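Local coordinates for interpain A (Prevotella intermedia, PDB 3BB7), which probably cleaves peptide bonds as a cysteine protease of the C10 family, and is made as a zymogen that matures autocatalytically, at residues S153-F156 and G157-T160. The protein carries 1 engineered substitution. Sequence-based numbering, arbitrary orientation.
Sequences SADF and GNTT
Two overlapping type I-like beta turns, Asp155-Asn158 and Phe156-Thr159, bring the chain round just after strand 150-154 of the small two-stranded hairpin in the C10 peptidase part of the protein. In the first turn, the amide N of Asn158 is held loosely, by weak bonds at 3.3 Å to both Asp155 O and Asp155 OD1. The second closes with a straighter N-H, Thr159 N to Phe156 O at 3.1 Å and 162°, although the donor stands well above the carbonyl plane. Side chains add two more bonds, one across the first turn and one spanning both. With its CG anti to the backbone N (chi1 -178°), Asp155 brings its carboxylate up to Asn158, where OD2 takes an N-H from Asn158 ND2 at 2.8 Å and 167°. That bond uses the syn lone pair of OD2 and lies in the amide plane of Asn158, although the carboxylate and amide planes are almost perpendicular. Thr159 OG1 donates to Asp155 O at 2.7 Å, from above the carbonyl plane, tying together residues four apart. The Phe156 side chain heads away from the turn; Ala154 CB lies 3.7 Å above one face of its ring, toward the rim, and the ring packs among Tyr218, His188 and Phe219. Gly157 O bonds to Arg133, which also touches the side chain of Asn158. The main-chain oxygen of Asp155 thus accepts one short hydroxyl bond beside one weak amide bond, while its carboxylate holds the Asn158 amide. Side-chain as well as backbone bonds therefore hold the turn, while Phe156 packs its ring into the protein.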
ATOM      1  N   SER A 153      -1.796  22.356   6.604  1.00 11.32           N
ATOM      2  CA  SER A 153      -0.428  22.780   6.300  1.00 11.08           C
ATOM      3  C   SER A 153       0.610  21.888   6.955  1.00 11.00           C
ATOM      4  O   SER A 153       0.365  21.323   8.023  1.00 11.72           O
ATOM      5  CB  SER A 153      -0.227  24.218   6.787  1.00 11.37           C
ATOM      6  OG  SER A 153      -1.155  25.068   6.129  1.00 16.47           O
ATOM      7  N   ALA A 154       1.784  21.814   6.331  1.00 10.23           N
ATOM      8  CA  ALA A 154       2.915  21.112   6.895  1.00 11.17           C
ATOM      9  C   ALA A 154       4.165  21.986   6.755  1.00 11.04           C
ATOM     10  O   ALA A 154       4.476  22.465   5.650  1.00 11.15           O
ATOM     11  CB  ALA A 154       3.107  19.830   6.131  1.00 11.31           C
ATOM     12  N   ASP A 155       4.865  22.207   7.862  1.00 12.07           N
ATOM     13  CA  ASP A 155       6.154  22.908   7.828  1.00 12.53           C
ATOM     14  C   ASP A 155       7.250  21.864   7.909  1.00 11.54           C
ATOM     15  O   ASP A 155       7.808  21.581   8.983  1.00 12.75           O
ATOM     16  CB  ASP A 155       6.247  23.889   8.995  1.00 13.02           C
ATOM     17  CG  ASP A 155       7.540  24.682   8.978  1.00 17.39           C
ATOM     18  OD1 ASP A 155       8.374  24.459   8.051  1.00 19.47           O
ATOM     19  OD2 ASP A 155       7.722  25.513   9.914  1.00 20.12           O
ATOM     20  N   PHE A 156       7.539  21.239   6.765  1.00 10.46           N
ATOM     21  CA  PHE A 156       8.520  20.146   6.721  1.00 10.75           C
ATOM     22  C   PHE A 156       9.898  20.602   7.215  1.00 10.21           C
ATOM     23  O   PHE A 156      10.608  19.862   7.937  1.00 10.09           O
ATOM     24  CB  PHE A 156       8.665  19.559   5.305  1.00  9.78           C
ATOM     25  CG  PHE A 156       7.362  19.212   4.618  1.00  8.81           C
ATOM     26  CD1 PHE A 156       6.824  17.927   4.692  1.00 10.54           C
ATOM     27  CD2 PHE A 156       6.731  20.147   3.800  1.00  8.70           C
ATOM     28  CE1 PHE A 156       5.677  17.590   4.004  1.00 10.87           C
ATOM     29  CE2 PHE A 156       5.527  19.837   3.130  1.00 10.55           C
ATOM     30  CZ  PHE A 156       5.007  18.554   3.233  1.00  9.63           C
ATOM     31  N   GLY A 157      10.314  21.800   6.780  1.00 10.10           N
ATOM     32  CA  GLY A 157      11.694  22.244   7.034  1.00 11.62           C
ATOM     33  C   GLY A 157      11.967  22.480   8.511  1.00 11.47           C
ATOM     34  O   GLY A 157      13.126  22.411   8.949  1.00 12.93           O
ATOM     35  N   ASN A 158      10.928  22.743   9.307  1.00 10.99           N
ATOM     36  CA  ASN A 158      11.118  22.918  10.749  1.00 12.27           C
ATOM     37  C   ASN A 158      10.685  21.719  11.577  1.00 12.64           C
ATOM     38  O   ASN A 158      10.605  21.807  12.812  1.00 14.44           O
ATOM     39  CB  ASN A 158      10.439  24.194  11.222  1.00 12.53           C
ATOM     40  CG  ASN A 158      11.151  25.436  10.745  1.00 11.54           C
ATOM     41  OD1 ASN A 158      12.345  25.589  10.962  1.00 16.02           O
ATOM     42  ND2 ASN A 158      10.425  26.312  10.070  1.00 13.33           N
ATOM     43  N   THR A 159      10.450  20.581  10.918  1.00 11.78           N
ATOM     44  CA  THR A 159       9.985  19.411  11.626  1.00 12.34           C
ATOM     45  C   THR A 159      11.082  18.363  11.705  1.00 12.65           C
ATOM     46  O   THR A 159      11.599  17.926  10.668  1.00 13.15           O
ATOM     47  CB  THR A 159       8.733  18.813  10.952  1.00 12.01           C
ATOM     48  OG1 THR A 159       7.684  19.765  11.043  1.00 13.24           O
ATOM     49  CG2 THR A 159       8.274  17.531  11.661  1.00 12.17           C
ATOM     50  N   THR A 160      11.450  17.977  12.936  1.00 12.48           N
ATOM     51  CA  THR A 160      12.339  16.852  13.153  1.00 14.20           C
ATOM     52  C   THR A 160      11.444  15.650  13.450  1.00 12.86           C
ATOM     53  O   THR A 160      10.877  15.559  14.543  1.00 14.81           O
ATOM     54  CB  THR A 160      13.295  17.131  14.334  1.00 13.45           C
ATOM     55  OG1 THR A 160      14.063  18.310  14.032  1.00 17.67           O
ATOM     56  CG2 THR A 160      14.235  15.968  14.553  1.00 16.87           C
TER